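Local coordinates for protein beta-1,3-glucanosyltransferase (Rhizomucor miehei CAU432, PDB 4WTP) that is a carbohydrate-active enzyme of glycosyl hydrolase family 17, built on a parallel beta/alpha barrel, at residues S132-L135 and Y136-D139; L82-A85 and A86-L90; N244-L247 and H248-C252. One frame throughout, in Å; residues are numbered along the deposited sequence.

Overall arrangement
The three contacts are local turns of one beta/alpha barrel, their centres 27 to 29 Å apart. Interaction 1 sits in the loop after strand 125-132, whereas interactions 2 and 3 lie on helices 79-90 and 240-256 of the outer layer; interactions 1 and 2 fall on opposite sides of the chain's centre. Interactions 2 and 3 each bury four of eight touching residues, interaction 1 two; interaction 3 alone has none fully exposed. Interaction 1 is polar, held by an arginine, an aspartate and backbone carbonyls. Interaction 2 is mainly helical backbone bonding, reinforced by a threonine hydroxyl, with a glutamine alongside a leucine. Interaction 3 adds a salt bridge, a CH-pi contact and a leucine pair.

Interaction 1 (S132-L135 and Y136-D139); sequences SEVL and YRGD
Arg-137 folds back onto Ser-132 in the loop that leaves the C-terminal end of strand 125-132 of the beta/alpha barrel. Its NH1 gives a hydrogen bond to Ser-132 O at 2.9 Å, and NH2 adds a weak one to the same oxygen. The Arg-137 chain bends at chi3 (-55°), which lays the guanidinium under the next carbonyl: Glu-133 O stands 3.5 Å above its plane, over the centre. That carbonyl also takes Arg-137 N at 2.9 Å. Asp-139 fixes the rotation of the guanidinium from another side, its OD2 receiving NE at 2.8 Å on the syn side in a salt bridge.

The backbone behind this is a Schellman motif. Asp-139 N reaches Val-134 O at 3.0 Å, and inside that bond Gly-138 N reaches Leu-135 O from well above the carbonyl plane, with Gly-138 at positive phi.

Further out, Glu-133 runs alongside Tyr-136, carboxylate and ring planes 79° apart, while Asn-186 holds both Glu-133 OE2 and Ser-132 OG. One water joins the two sides, donating to Glu-133 OE1 at 2.8 Å and accepting from Arg-137 NH1 at 3.0 Å, in the guanidinium plane.

Interaction 2 (L82-A85 and A86-L90); sequences LALA and ATQAL
On helix 79-90 of the beta-alpha-beta unit formed with strands 68-71 and 93-98, Thr-87 turns its hydroxyl back to the preceding turn and bonds to Ala-83. Thr-87 OG1 donates to Ala-83 O at 2.7 Å, beside the regular helical bond from Thr-87 N to the same oxygen at 2.9 Å. The carbonyl is therefore gripped twice by one residue. The torsion explains it: with chi1 at 51°, OG1 sits between the backbone N and the carbonyl carbon, which aims it at the carbonyls of the preceding turn, while CG2 stands anti to the carbonyl carbon. Asn-124 adds an outside partner, its ND2 bonding to OG1.

One residue on, Gln-88 lies side by side with Leu-84, both pointing the same way. The amide nitrogen Gln-88 NE2 rests 3.6 Å from Leu-84 CD2, a plain packing contact, and its polar bonds go to Asn-124 OD1 and Asp-121 O. Asn-124 thus ties two successive helix residues to the segment that leads into strand 125-132.

The backbone runs on in the usual i to i+4 pattern, Ala-86 N to Leu-82 O at 3.0 Å and Ala-89 N to Ala-85 O at 2.9 Å. Ala-85 and Ala-89 occupy the exposed side of the helix. On the inner side Ala-83 packs on Thr-71 and Ile-94, and Thr-87 on Val-69, so the helix bridges both strands. This is the packing of a beta-alpha-beta crossover in a beta/alpha barrel, the helix laid over two neighbouring parallel strands.

Interaction 3 (N244-L247 and H248-C252); sequences NKYL and HDVLC
Lys-245 and Asp-249, one turn apart on helix 240-256, make the charged part of this contact. Lys-245 NZ forms a salt bridge with Asp-249 OD2 at 2.7 Å, using the syn lone pair of that oxygen. The lysine chain leaves extended and bends only at chi4 (48°), which swings the ammonium back to the carboxylate.

The apolar and aromatic contacts come from two other pairs. In the conformer of Val-250 described here, one of two, CG2 sits over one face of the Tyr-246 ring, 3.5 Å from its centroid and 16° off the normal, a CH-pi contact that depends on this copy; the methyl then lies nearest CZ, at 3.4 Å. Tyr-246 meets Trp-226 as well, and its OH bonds to Thr-224 OG1. Leu-247 and Leu-251 run side by side with their CD1 atoms 3.7 Å apart, Leu-247 packing on Phe-37 and Tyr-263.

The polar pair is Asn-244 and His-248. Asn-244 O lies 3.1 Å above one face of the imidazole, offset toward its rim, while accepting His-248 N at 3.0 Å. Asn-244 OD1 and His-248 NE2 approach to 3.1 Å, but at an angle too poor for a hydrogen bond. Each turns instead to Thr-293, OD1 to its N and NE2 to its O, and the disulfide Cys-252 to Cys-298 adds a covalent link from this helix to the C-terminal segment.

Asn-244 and His-248 thus hold both the N and the O of Thr-293. Since a backbone carbonyl can only accept, the bond to Thr-293 O implies that His-248 carries a hydrogen on NE2.

Interaction 1 (S132-L135 and Y136-D139)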
ATOM      1  N   SER A 132       6.736   3.092  -5.863  1.00 12.33           N
ATOM      2  CA  SER A 132       6.765   3.254  -4.410  1.00 12.63           C
ATOM      3  C   SER A 132       8.206   3.409  -3.970  1.00 11.82           C
ATOM      4  O   SER A 132       9.042   2.534  -4.245  1.00 13.72           O
ATOM      5  CB  SER A 132       6.173   2.012  -3.737  1.00 13.62           C
ATOM      6  OG  SER A 132       6.286   2.103  -2.315  1.00 14.01           O
ATOM      7  N   GLU A 133       8.502   4.555  -3.367  1.00 12.15           N
ATOM      8  CA  GLU A 133       9.853   4.887  -2.880  1.00 12.58           C
ATOM      9  C   GLU A 133      10.888   5.007  -3.991  1.00 13.21           C
ATOM     10  O   GLU A 133      12.082   4.775  -3.762  1.00 13.64           O
ATOM     11  CB  GLU A 133      10.297   3.980  -1.729  1.00 13.88           C
ATOM     12  CG  GLU A 133       9.492   4.355  -0.489  1.00 14.89           C
ATOM     13  CD  GLU A 133       9.706   3.439   0.686  1.00 17.10           C
ATOM     14  OE1 GLU A 133      10.810   2.876   0.815  1.00 19.89           O
ATOM     15  OE2 GLU A 133       8.775   3.296   1.517  1.00 17.57           O
ATOM     16  N   VAL A 134      10.446   5.432  -5.172  1.00 13.09           N
ATOM     17  CA  VAL A 134      11.369   5.649  -6.297  1.00 13.60           C
ATOM     18  C   VAL A 134      12.432   6.707  -5.969  1.00 14.85           C
ATOM     19  O   VAL A 134      13.619   6.508  -6.255  1.00 15.02           O
ATOM     20  CB  VAL A 134      10.601   6.031  -7.570  1.00 14.12           C
ATOM     21  CG1 VAL A 134      11.546   6.457  -8.699  1.00 15.05           C
ATOM     22  CG2 VAL A 134       9.724   4.862  -7.998  1.00 15.53           C
ATOM     23  N   LEU A 135      11.996   7.830  -5.393  1.00 14.84           N
ATOM     24  CA  LEU A 135      12.917   8.891  -5.013  1.00 15.04           C
ATOM     25  C   LEU A 135      13.679   8.575  -3.722  1.00 14.67           C
ATOM     26  O   LEU A 135      14.871   8.884  -3.619  1.00 17.08           O
ATOM     27  CB  LEU A 135      12.201  10.227  -4.922  1.00 15.44           C
ATOM     28  CG  LEU A 135      11.577  10.726  -6.225  1.00 16.21           C
ATOM     29  CD1 LEU A 135      10.945  12.087  -5.975  1.00 16.97           C
ATOM     30  CD2 LEU A 135      12.602  10.834  -7.356  1.00 16.61           C
ATOM     31  N   TYR A 136      13.034   7.907  -2.763  1.00 14.33           N
ATOM     32  CA  TYR A 136      13.792   7.442  -1.585  1.00 14.04           C
ATOM     33  C   TYR A 136      14.994   6.582  -2.006  1.00 16.17           C
ATOM     34  O   TYR A 136      16.109   6.766  -1.497  1.00 16.93           O
ATOM     35  CB  TYR A 136      12.893   6.669  -0.618  1.00 14.77           C
ATOM     36  CG  TYR A 136      13.688   5.955   0.446  1.00 16.52           C
ATOM     37  CD1 TYR A 136      14.200   6.643   1.548  1.00 17.76           C
ATOM     38  CD2 TYR A 136      13.983   4.602   0.310  1.00 17.32           C
ATOM     39  CE1 TYR A 136      14.954   5.992   2.512  1.00 21.96           C
ATOM     40  CE2 TYR A 136      14.749   3.937   1.262  1.00 20.48           C
ATOM     41  CZ  TYR A 136      15.219   4.643   2.360  1.00 20.34           C
ATOM     42  OH  TYR A 136      15.966   4.018   3.318  1.00 25.97           O
ATOM     43  N   ARG A 137      14.773   5.659  -2.944  1.00 15.07           N
ATOM     44  CA  ARG A 137      15.836   4.752  -3.420  1.00 16.12           C
ATOM     45  C   ARG A 137      16.816   5.382  -4.383  1.00 17.13           C
ATOM     46  O   ARG A 137      17.882   4.795  -4.685  1.00 17.86           O
ATOM     47  CB  ARG A 137      15.263   3.489  -4.080  1.00 15.57           C
ATOM     48  CG  ARG A 137      14.644   2.515  -3.103  1.00 16.32           C
ATOM     49  CD  ARG A 137      14.312   1.169  -3.748  1.00 15.56           C
ATOM     50  NE  ARG A 137      13.454   1.390  -4.912  1.00 16.42           N
ATOM     51  CZ  ARG A 137      12.131   1.429  -4.837  1.00 15.68           C
ATOM     52  NH1 ARG A 137      11.532   1.208  -3.666  1.00 15.87           N
ATOM     53  NH2 ARG A 137      11.410   1.680  -5.930  1.00 16.35           N
ATOM     54  N   GLY A 138      16.479   6.555  -4.901  1.00 16.42           N
ATOM     55  CA  GLY A 138      17.366   7.202  -5.887  1.00 18.00           C
ATOM     56  C   GLY A 138      17.350   6.505  -7.236  1.00 17.30           C
ATOM     57  O   GLY A 138      18.344   6.506  -7.927  1.00 19.06           O
ATOM     58  N   ASP A 139      16.217   5.899  -7.632  1.00 16.72           N
ATOM     59  CA  ASP A 139      16.136   5.155  -8.885  1.00 17.48           C
ATOM     60  C   ASP A 139      16.137   6.078 -10.102  1.00 17.66           C
ATOM     61  O   ASP A 139      16.537   5.664 -11.180  1.00 19.51           O
ATOM     62  CB  ASP A 139      14.913   4.233  -8.905  1.00 19.13           C
ATOM     63  CG  ASP A 139      15.040   3.110  -7.912  1.00 20.35           C
ATOM     64  OD1 ASP A 139      16.181   2.664  -7.678  1.00 21.05           O
ATOM     65  OD2 ASP A 139      14.016   2.699  -7.369  1.00 20.34           O
TER
HETATM   66  O   HOH W   1       8.476   1.178  -7.231  1.00 16.59           O
HETATM   67  O   HOH W   2      12.407   1.286  -0.810  1.00 20.85           O

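Interaction 2 (L82-A85 and A86-L90)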
ATOM      1  N   LEU A  82      -4.731 -11.046 -12.366  1.00 22.09           N
ATOM      2  CA  LEU A  82      -5.335 -11.989 -11.408  1.00 24.15           C
ATOM      3  C   LEU A  82      -6.146 -11.299 -10.307  1.00 19.63           C
ATOM      4  O   LEU A  82      -7.286 -11.688 -10.013  1.00 20.51           O
ATOM      5  CB  LEU A  82      -4.271 -12.883 -10.773  1.00 24.02           C
ATOM      6  CG  LEU A  82      -4.082 -14.281 -11.370  1.00 28.73           C
ATOM      7  CD1 LEU A  82      -3.917 -14.228 -12.880  1.00 27.99           C
ATOM      8  CD2 LEU A  82      -2.919 -14.995 -10.704  1.00 31.08           C
ATOM      9  N   ALA A  83      -5.572 -10.229  -9.736  1.00 19.02           N
ATOM     10  CA  ALA A  83      -6.253  -9.510  -8.654  1.00 18.99           C
ATOM     11  C   ALA A  83      -7.512  -8.756  -9.116  1.00 15.09           C
ATOM     12  O   ALA A  83      -8.503  -8.667  -8.397  1.00 17.08           O
ATOM     13  CB  ALA A  83      -5.274  -8.574  -7.971  1.00 17.22           C
ATOM     14  N   LEU A  84      -7.468  -8.260 -10.363  1.00 16.90           N
ATOM     15  CA  LEU A  84      -8.657  -7.639 -10.974  1.00 16.41           C
ATOM     16  C   LEU A  84      -9.816  -8.661 -11.060  1.00 15.83           C
ATOM     17  O   LEU A  84     -10.940  -8.360 -10.700  1.00 17.87           O
ATOM     18  CB  LEU A  84      -8.319  -7.040 -12.360  1.00 17.49           C
ATOM     19  CG  LEU A  84      -7.549  -5.710 -12.312  1.00 16.08           C
ATOM     20  CD1 LEU A  84      -6.830  -5.421 -13.630  1.00 17.04           C
ATOM     21  CD2 LEU A  84      -8.505  -4.575 -11.946  1.00 17.37           C
ATOM     22  N   ALA A  85      -9.503  -9.868 -11.490  1.00 18.82           N
ATOM     23  CA  ALA A  85     -10.539 -10.911 -11.600  1.00 20.42           C
ATOM     24  C   ALA A  85     -11.066 -11.375 -10.230  1.00 21.26           C
ATOM     25  O   ALA A  85     -12.283 -11.486 -10.026  1.00 19.86           O
ATOM     26  CB  ALA A  85     -10.033 -12.072 -12.426  1.00 22.03           C
ATOM     27  N   ALA A  86     -10.155 -11.535  -9.263  1.00 19.82           N
ATOM     28  CA  ALA A  86     -10.556 -11.971  -7.920  1.00 20.04           C
ATOM     29  C   ALA A  86     -11.408 -10.916  -7.215  1.00 17.04           C
ATOM     30  O   ALA A  86     -12.476 -11.226  -6.694  1.00 19.80           O
ATOM     31  CB  ALA A  86      -9.324 -12.323  -7.116  1.00 19.83           C
ATOM     32  N   THR A  87     -10.929  -9.652  -7.238  1.00 17.15           N
ATOM     33  CA  THR A  87     -11.687  -8.570  -6.614  1.00 17.62           C
ATOM     34  C   THR A  87     -13.066  -8.417  -7.294  1.00 16.45           C
ATOM     35  O   THR A  87     -14.082  -8.235  -6.632  1.00 18.16           O
ATOM     36  CB  THR A  87     -10.924  -7.221  -6.592  1.00 17.16           C
ATOM     37  OG1 THR A  87     -10.424  -6.895  -7.904  1.00 17.12           O
ATOM     38  CG2 THR A  87      -9.772  -7.275  -5.572  1.00 16.89           C
ATOM     39  N   GLN A  88     -13.069  -8.434  -8.633  1.00 18.68           N
ATOM     40  CA  GLN A  88     -14.334  -8.215  -9.369  1.00 19.33           C
ATOM     41  C   GLN A  88     -15.356  -9.315  -9.074  1.00 19.22           C
ATOM     42  O   GLN A  88     -16.524  -9.023  -8.823  1.00 21.22           O
ATOM     43  CB  GLN A  88     -14.111  -8.045 -10.870  1.00 18.80           C
ATOM     44  CG  GLN A  88     -13.497  -6.682 -11.237  1.00 18.45           C
ATOM     45  CD  GLN A  88     -12.778  -6.655 -12.583  1.00 19.50           C
ATOM     46  OE1 GLN A  88     -13.029  -7.491 -13.454  1.00 22.47           O
ATOM     47  NE2 GLN A  88     -11.863  -5.697 -12.755  1.00 17.14           N
ATOM     48  N   ALA A  89     -14.862 -10.545  -8.999  1.00 20.85           N
ATOM     49  CA  ALA A  89     -15.693 -11.688  -8.598  1.00 21.35           C
ATOM     50  C   ALA A  89     -16.317 -11.520  -7.204  1.00 21.71           C
ATOM     51  O   ALA A  89     -17.441 -11.972  -6.948  1.00 23.66           O
ATOM     52  CB  ALA A  89     -14.895 -12.976  -8.674  1.00 23.27           C
ATOM     53  N   LEU A  90     -15.583 -10.865  -6.305  0.66 21.26           N
ATOM     54  CA  LEU A  90     -16.022 -10.715  -4.911  0.66 21.73           C
ATOM     55  C   LEU A  90     -16.657  -9.370  -4.643  0.66 19.67           C
ATOM     56  O   LEU A  90     -17.087  -9.093  -3.516  0.66 22.50           O
ATOM     57  CB  LEU A  90     -14.853 -10.951  -3.948  0.66 19.48           C
ATOM     58  CG  LEU A  90     -14.239 -12.349  -4.012  0.66 21.67           C
ATOM     59  CD1 LEU A  90     -13.105 -12.473  -3.009  0.66 18.84           C
ATOM     60  CD2 LEU A  90     -15.310 -13.400  -3.767  0.66 22.31           C
TER

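Interaction 3 (N244-L247 and H248-C252)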
ATOM      1  N   ASN A 244      -1.169  -4.884  17.789  1.00  8.90           N
ATOM      2  CA  ASN A 244      -2.578  -4.630  18.107  1.00  9.13           C
ATOM      3  C   ASN A 244      -2.824  -3.170  18.467  1.00  8.89           C
ATOM      4  O   ASN A 244      -3.750  -2.554  17.953  1.00  9.15           O
ATOM      5  CB  ASN A 244      -2.993  -5.550  19.267  1.00 10.67           C
ATOM      6  CG  ASN A 244      -4.499  -5.632  19.426  1.00 12.24           C
ATOM      7  OD1 ASN A 244      -5.216  -5.838  18.459  1.00 12.95           O
ATOM      8  ND2 ASN A 244      -4.957  -5.491  20.653  1.00 16.15           N
ATOM      9  N   LYS A 245      -1.968  -2.616  19.325  1.00  8.95           N
ATOM     10  CA  LYS A 245      -2.089  -1.213  19.707  1.00  9.07           C
ATOM     11  C   LYS A 245      -1.914  -0.285  18.491  1.00  8.32           C
ATOM     12  O   LYS A 245      -2.687   0.665  18.306  1.00  8.30           O
ATOM     13  CB  LYS A 245      -1.103  -0.869  20.813  1.00  9.61           C
ATOM     14  CG  LYS A 245      -1.064   0.612  21.120  1.00 11.43           C
ATOM     15  CD  LYS A 245      -0.308   0.932  22.397  1.00 12.67           C
ATOM     16  CE  LYS A 245      -0.178   2.439  22.591  1.00 16.04           C
ATOM     17  NZ  LYS A 245      -1.416   3.253  22.409  1.00 18.68           N
ATOM     18  N   TYR A 246      -0.897  -0.556  17.672  1.00  8.28           N
ATOM     19  CA  TYR A 246      -0.612   0.299  16.522  1.00  7.96           C
ATOM     20  C   TYR A 246      -1.787   0.265  15.556  1.00  8.27           C
ATOM     21  O   TYR A 246      -2.259   1.290  15.076  1.00  8.05           O
ATOM     22  CB  TYR A 246       0.664  -0.152  15.797  1.00  7.82           C
ATOM     23  CG  TYR A 246       1.123   0.873  14.765  1.00  7.22           C
ATOM     24  CD1 TYR A 246       1.558   2.126  15.175  1.00  8.88           C
ATOM     25  CD2 TYR A 246       1.069   0.605  13.399  1.00  7.90           C
ATOM     26  CE1 TYR A 246       2.000   3.074  14.247  1.00  8.93           C
ATOM     27  CE2 TYR A 246       1.506   1.538  12.456  1.00  8.49           C
ATOM     28  CZ  TYR A 246       1.936   2.776  12.895  1.00  8.89           C
ATOM     29  OH  TYR A 246       2.375   3.737  12.007  1.00 10.37           O
ATOM     30  N   LEU A 247      -2.299  -0.937  15.284  1.00  8.07           N
ATOM     31  CA  LEU A 247      -3.463  -1.104  14.417  1.00  8.67           C
ATOM     32  C   LEU A 247      -4.647  -0.273  14.946  1.00  8.71           C
ATOM     33  O   LEU A 247      -5.264   0.502  14.198  1.00  8.43           O
ATOM     34  CB  LEU A 247      -3.829  -2.595  14.377  1.00  9.12           C
ATOM     35  CG  LEU A 247      -5.069  -2.928  13.579  1.00 10.33           C
ATOM     36  CD1 LEU A 247      -4.907  -2.555  12.111  1.00 10.96           C
ATOM     37  CD2 LEU A 247      -5.401  -4.403  13.759  1.00 12.84           C
ATOM     38  N   HIS A 248      -4.967  -0.455  16.231  1.00  8.77           N
ATOM     39  CA  HIS A 248      -6.099   0.294  16.797  1.00  8.95           C
ATOM     40  C   HIS A 248      -5.881   1.787  16.692  1.00  8.44           C
ATOM     41  O   HIS A 248      -6.805   2.519  16.320  1.00  8.70           O
ATOM     42  CB  HIS A 248      -6.287  -0.077  18.259  1.00  9.83           C
ATOM     43  CG  HIS A 248      -6.739  -1.504  18.480  1.00  9.94           C
ATOM     44  ND1 HIS A 248      -7.054  -1.990  19.701  1.00 12.79           N
ATOM     45  CD2 HIS A 248      -6.915  -2.534  17.592  1.00 10.35           C
ATOM     46  CE1 HIS A 248      -7.404  -3.276  19.588  1.00 13.35           C
ATOM     47  NE2 HIS A 248      -7.347  -3.605  18.298  1.00 11.50           N
ATOM     48  N   ASP A 249      -4.682   2.252  17.034  1.00  8.35           N
ATOM     49  CA  ASP A 249      -4.416   3.691  17.082  1.00  8.79           C
ATOM     50  C   ASP A 249      -4.431   4.310  15.704  1.00  8.72           C
ATOM     51  O   ASP A 249      -5.005   5.378  15.520  1.00  9.32           O
ATOM     52  CB  ASP A 249      -3.063   4.000  17.725  1.00  9.85           C
ATOM     53  CG  ASP A 249      -3.011   3.679  19.197  1.00 11.30           C
ATOM     54  OD1 ASP A 249      -4.071   3.438  19.813  1.00 12.63           O
ATOM     55  OD2 ASP A 249      -1.885   3.689  19.748  1.00 12.14           O
ATOM     56  N   VAL A 250      -3.798   3.657  14.742  0.52  8.32           N
ATOM     57  CA  VAL A 250      -3.754   4.235  13.422  0.52  9.14           C
ATOM     58  C   VAL A 250      -5.143   4.274  12.778  0.52  8.41           C
ATOM     59  O   VAL A 250      -5.527   5.262  12.178  0.52  9.14           O
ATOM     60  CB  VAL A 250      -2.748   3.486  12.538  0.52  9.45           C
ATOM     61  CG1 VAL A 250      -2.896   3.894  11.091  0.52 10.02           C
ATOM     62  CG2 VAL A 250      -1.320   3.754  13.003  0.52  9.87           C
ATOM     63  N   LEU A 251      -5.914   3.196  12.934  1.00  7.90           N
ATOM     64  CA  LEU A 251      -7.284   3.157  12.399  1.00  9.01           C
ATOM     65  C   LEU A 251      -8.116   4.268  13.028  1.00  8.83           C
ATOM     66  O   LEU A 251      -8.913   4.914  12.350  1.00  9.50           O
ATOM     67  CB  LEU A 251      -7.939   1.787  12.620  1.00  9.53           C
ATOM     68  CG  LEU A 251      -7.391   0.674  11.725  1.00  8.81           C
ATOM     69  CD1 LEU A 251      -8.097  -0.606  12.089  1.00 10.94           C
ATOM     70  CD2 LEU A 251      -7.596   0.980  10.250  1.00 10.30           C
ATOM     71  N   CYS A 252      -7.917   4.502  14.326  1.00  8.58           N
ATOM     72  CA  CYS A 252      -8.613   5.595  14.994  1.00  9.54           C
ATOM     73  C   CYS A 252      -8.239   6.962  14.422  1.00  9.74           C
ATOM     74  O   CYS A 252      -9.112   7.765  14.052  1.00 10.25           O
ATOM     75  CB  CYS A 252      -8.335   5.568  16.490  1.00 10.29           C
ATOM     76  SG  CYS A 252      -8.881   7.038  17.383  1.00 12.24           S
TER